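Local coordinates for beta-N-acetylglucosaminidase (Thermotoga maritima, PDB 3WO8), which probably hydrolyses terminal non-reducing N-acetyl-D-hexosamine residues from N-acetyl-beta-D-hexosaminides, as a dimeric glycoside hydrolase of family 3, at residues 54-57 / 58-62; 366-369 / 370-374. All coordinates share one frame; numbering follows the deposited sequence.

Interaction 1: residues 54-57 / 58-62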
loop_
_atom_site.group_PDB
_atom_site.type_symbol
_atom_site.label_atom_id
_atom_site.label_comp_id
_atom_site.label_asym_id
_atom_site.label_seq_id
_atom_site.Cartn_x
_atom_site.Cartn_y
_atom_site.Cartn_z
ATOM N N TYR B 54 -3.164 8.441 8.520
ATOM C CA TYR B 54 -4.155 9.452 8.844
ATOM C C TYR B 54 -3.543 10.852 8.713
ATOM O O TYR B 54 -4.222 11.764 8.287
ATOM C CB TYR B 54 -4.786 9.260 10.221
ATOM C CG TYR B 54 -3.813 9.481 11.322
ATOM C CD1 TYR B 54 -3.587 10.754 11.832
ATOM C CD2 TYR B 54 -3.081 8.426 11.839
ATOM C CE1 TYR B 54 -2.675 10.951 12.844
ATOM C CE2 TYR B 54 -2.165 8.601 12.845
ATOM C CZ TYR B 54 -1.955 9.859 13.339
ATOM O OH TYR B 54 -1.043 10.029 14.333
ATOM N N LEU B 55 -2.271 11.037 9.030
ATOM C CA LEU B 55 -1.642 12.329 8.718
ATOM C C LEU B 55 -1.593 12.591 7.220
ATOM O O LEU B 55 -1.940 13.652 6.767
ATOM C CB LEU B 55 -0.196 12.398 9.197
ATOM C CG LEU B 55 0.170 12.864 10.589
ATOM C CD1 LEU B 55 1.674 13.087 10.518
ATOM C CD2 LEU B 55 -0.597 14.134 11.017
ATOM N N LEU B 56 -1.091 11.624 6.461
ATOM C CA LEU B 56 -1.068 11.762 5.024
ATOM C C LEU B 56 -2.412 12.233 4.517
ATOM O O LEU B 56 -2.487 13.108 3.678
ATOM C CB LEU B 56 -0.709 10.448 4.336
ATOM C CG LEU B 56 -0.720 10.621 2.826
ATOM C CD1 LEU B 56 0.252 11.728 2.395
ATOM C CD2 LEU B 56 -0.411 9.324 2.153
ATOM N N MET B 57 -3.478 11.666 5.061
ATOM C CA MET B 57 -4.807 12.070 4.650
ATOM C C MET B 57 -5.141 13.509 5.017
ATOM O O MET B 57 -5.666 14.266 4.212
ATOM C CB MET B 57 -5.865 11.107 5.206
ATOM C CG MET B 57 -5.839 9.713 4.563
ATOM S SD MET B 57 -6.772 8.487 5.505
ATOM C CE MET B 57 -6.468 7.110 4.383
ATOM N N ASP B 58 -4.863 13.914 6.235
ATOM C CA ASP B 58 -5.242 15.268 6.631
ATOM C C ASP B 58 -4.380 16.257 5.911
ATOM O O ASP B 58 -4.835 17.327 5.586
ATOM C CB ASP B 58 -5.097 15.466 8.119
ATOM C CG ASP B 58 -5.992 16.557 8.641
ATOM O OD1 ASP B 58 -7.164 16.585 8.197
ATOM O OD2 ASP B 58 -5.536 17.358 9.498
ATOM N N PHE B 59 -3.146 15.882 5.609
ATOM C CA PHE B 59 -2.262 16.773 4.884
ATOM C C PHE B 59 -2.810 16.994 3.488
ATOM O O PHE B 59 -2.824 18.086 3.008
ATOM C CB PHE B 59 -0.824 16.207 4.878
ATOM C CG PHE B 59 0.275 17.219 4.577
ATOM C CD1 PHE B 59 0.019 18.573 4.429
ATOM C CD2 PHE B 59 1.577 16.781 4.444
ATOM C CE1 PHE B 59 1.034 19.450 4.131
ATOM C CE2 PHE B 59 2.603 17.644 4.177
ATOM C CZ PHE B 59 2.335 18.983 4.013
ATOM N N MET B 60 -3.295 15.957 2.834
ATOM C CA MET B 60 -3.779 16.097 1.448
ATOM C C MET B 60 -5.088 16.868 1.464
ATOM O O MET B 60 -5.373 17.651 0.586
ATOM C CB MET B 60 -4.010 14.710 0.820
ATOM C CG MET B 60 -2.745 13.941 0.484
ATOM S SD MET B 60 -1.946 14.746 -0.906
ATOM C CE MET B 60 -0.649 13.586 -1.281
ATOM N N SER B 61 -5.917 16.608 2.457
ATOM C CA SER B 61 -7.144 17.358 2.609
ATOM C C SER B 61 -6.888 18.852 2.787
ATOM O O SER B 61 -7.571 19.675 2.220
ATOM C CB SER B 61 -7.878 16.891 3.849
ATOM O OG SER B 61 -9.063 17.622 3.985
ATOM N N PHE B 62 -5.921 19.180 3.628
ATOM C CA PHE B 62 -5.458 20.543 3.804
ATOM C C PHE B 62 -4.927 21.127 2.489
ATOM O O PHE B 62 -5.319 22.231 2.118
ATOM C CB PHE B 62 -4.381 20.604 4.896
ATOM C CG PHE B 62 -3.700 21.924 4.994
ATOM C CD1 PHE B 62 -4.301 22.976 5.675
ATOM C CD2 PHE B 62 -2.467 22.128 4.387
ATOM C CE1 PHE B 62 -3.683 24.211 5.773
ATOM C CE2 PHE B 62 -1.845 23.362 4.465
ATOM C CZ PHE B 62 -2.452 24.401 5.173
#
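Four successive i to i+4 backbone bonds carry Tyr54-Met57 into Asp58-Ser61 as one unbroken alpha-helix: Asp58 N to Tyr54 O, Phe59 N to Leu55 O (2.8 Å, the straightest at its acceptor, C=O...N 170°), Met60 N to Leu56 O and Ser61 N to Met57 O. Among the side chains, Leu56 and Met60, one turn apart, lie side by side and point the same way, Leu56 CD1 reaching Met60 CG at 4.2 Å. Met60 CG, held anti to its carbonyl carbon (chi1 -72°), also rests 3.3 Å from Leu56 O. Both residues pack on Ile45. This is helix 53-66 of the TIM-barrel domain, and that face lies against barrel strand 42-45. Phe59 sets its CB 3.4 Å from Leu55 O; with CG anti to the backbone N (chi1 -160°), its ring leads away from residues 54-57, meets Phe24 edge-to-face and also touches Phe27. Another flank faces the C-terminal domain: the ring of Tyr54 meets that of Tyr466, and Asp58 OD1 forms a salt bridge with Lys467 NZ. Asp58 OD2 lies close to Glu470 OE2, a like-charge neighbour that the lysine would be expected to offset.

Interaction 2: residues 366-369 / 370-374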
loop_
_atom_site.group_PDB
_atom_site.type_symbol
_atom_site.label_atom_id
_atom_site.label_comp_id
_atom_site.label_asym_id
_atom_site.label_seq_id
_atom_site.Cartn_x
_atom_site.Cartn_y
_atom_site.Cartn_z
ATOM N N GLU B 366 -7.804 -8.727 22.186
ATOM C CA GLU B 366 -7.586 -10.170 22.308
ATOM C C GLU B 366 -7.032 -10.802 21.046
ATOM O O GLU B 366 -6.473 -10.135 20.182
ATOM C CB GLU B 366 -8.915 -10.873 22.657
ATOM C CG GLU B 366 -9.371 -10.688 24.096
ATOM C CD GLU B 366 -10.195 -9.439 24.278
ATOM O OE1 GLU B 366 -11.039 -9.153 23.394
ATOM O OE2 GLU B 366 -9.996 -8.751 25.302
ATOM N N ASN B 367 -7.146 -12.122 20.984
ATOM C CA ASN B 367 -6.938 -12.855 19.754
ATOM C C ASN B 367 -8.115 -12.632 18.821
ATOM O O ASN B 367 -9.271 -12.897 19.171
ATOM C CB ASN B 367 -6.759 -14.354 20.038
ATOM C CG ASN B 367 -5.474 -14.651 20.792
ATOM O OD1 ASN B 367 -4.960 -13.811 21.527
ATOM N ND2 ASN B 367 -4.943 -15.845 20.604
ATOM N N LEU B 368 -7.805 -12.139 17.633
ATOM C CA LEU B 368 -8.823 -11.927 16.624
ATOM C C LEU B 368 -8.220 -12.242 15.270
ATOM O O LEU B 368 -7.010 -12.505 15.184
ATOM C CB LEU B 368 -9.446 -10.518 16.726
ATOM C CG LEU B 368 -8.704 -9.175 16.807
ATOM C CD1 LEU B 368 -9.425 -8.279 17.816
ATOM C CD2 LEU B 368 -7.217 -9.308 17.116
ATOM N N SER B 369 -9.071 -12.263 14.241
ATOM C CA SER B 369 -8.650 -12.561 12.882
ATOM C C SER B 369 -7.487 -11.683 12.460
ATOM O O SER B 369 -7.399 -10.531 12.879
ATOM C CB SER B 369 -9.805 -12.360 11.888
ATOM O OG SER B 369 -10.954 -11.833 12.533
ATOM N N GLN B 370 -6.608 -12.218 11.613
ATOM C CA GLN B 370 -5.500 -11.412 11.087
ATOM C C GLN B 370 -6.017 -10.194 10.307
ATOM O O GLN B 370 -5.335 -9.189 10.202
ATOM C CB GLN B 370 -4.536 -12.254 10.219
ATOM C CG GLN B 370 -3.153 -12.440 10.853
ATOM C CD GLN B 370 -2.165 -13.208 9.977
ATOM O OE1 GLN B 370 -2.363 -14.397 9.698
ATOM N NE2 GLN B 370 -1.079 -12.542 9.560
ATOM N N ALA B 371 -7.240 -10.296 9.792
ATOM C CA ALA B 371 -7.836 -9.245 8.979
ATOM C C ALA B 371 -8.366 -8.047 9.789
ATOM O O ALA B 371 -8.497 -6.933 9.257
ATOM C CB ALA B 371 -8.930 -9.834 8.071
ATOM N N ASP B 372 -8.625 -8.274 11.069
ATOM C CA ASP B 372 -9.259 -7.295 11.930
ATOM C C ASP B 372 -8.273 -6.273 12.504
ATOM O O ASP B 372 -7.342 -6.611 13.228
ATOM C CB ASP B 372 -9.970 -8.019 13.052
ATOM C CG ASP B 372 -10.738 -7.081 13.953
ATOM O OD1 ASP B 372 -10.393 -5.887 14.043
ATOM O OD2 ASP B 372 -11.687 -7.556 14.603
ATOM N N THR B 373 -8.520 -5.008 12.207
ATOM C CA THR B 373 -7.578 -3.953 12.554
ATOM C C THR B 373 -7.946 -3.156 13.814
ATOM O O THR B 373 -7.193 -2.271 14.194
ATOM C CB THR B 373 -7.374 -3.000 11.360
ATOM O OG1 THR B 373 -8.609 -2.365 10.980
ATOM C CG2 THR B 373 -6.831 -3.797 10.177
ATOM N N THR B 374 -9.066 -3.481 14.470
ATOM C CA THR B 374 -9.523 -2.734 15.678
ATOM C C THR B 374 -8.454 -2.725 16.783
ATOM O O THR B 374 -8.071 -1.671 17.294
ATOM C CB THR B 374 -10.870 -3.232 16.224
ATOM O OG1 THR B 374 -10.825 -4.614 16.379
ATOM C CG2 THR B 374 -12.005 -2.998 15.235
#
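Ser369 and Asp372 form the two ends of a tight turn, with Asp372 N donating to Ser369 O at 3.1 Å. The N-H points well at the oxygen but comes in from above the plane of the carbonyl, 63° out of it, missing the lone pairs. Asp372 turns its CB back over the start of the turn, 3.6 Å from Ser369 O and 4.0 Å from Ser369 OG, while Gln370 and Ala371 occupy the corner. Leu368 adds the apolar part: its CG lies 4.0 Å from Asp372 OD2, and its CD1 stands at a similar distance from that oxygen. The two side chains cross at about a right angle, the leucine branch lying against the carboxylate rather than bonding to it. CD1 also comes near Thr374 OG1.

The geometry is a type I beta turn from Ser369 to Asp372 whose last residue also caps the start of helix 374-385 in the C-terminal domain. Asp372 supplies the capping acceptor. Its CG stands anti to the backbone N (chi1 -176°), swinging the carboxylate forward along the chain to Thr374. Asp372 OD1 accepts twice there: Thr374 N approaches it nearly end-on at 2.8 Å, and Thr374 OG1 gives a second bond of 2.7 Å from the syn side, 26° out of the carboxylate plane. These two bonds would restrict rotation of the carboxylate. The other oxygen, Asp372 OD2, accepts from Gln79 NE2 of the second subunit, so one aspartate serves both the helix start and the dimer interface. Thr373 OG1 is hydrogen-bonded to Gln79 O of that subunit, while Gln370 packs on its Pro47 and Ala371 on its Val82.

In the fold
From the N terminus, strand 42-45 of the barrel leads through the short helix 47-50 to helix 53-66, where interaction 1 lies within consecutive helical turns. The chain then completes the family 3 barrel, enters the C-terminal domain, and after strand 357-363 reaches interaction 2, a short turn closed just before helix 374-385. The two are in series, neither nested nor crossed, with centres about 26 Å apart and nearest atoms about 12 Å apart. They face different neighbours: residues 54-62 join the barrel to helix 462-471 of their own chain, whereas 366-374 carry the C-terminal domain to the second subunit of the dimer.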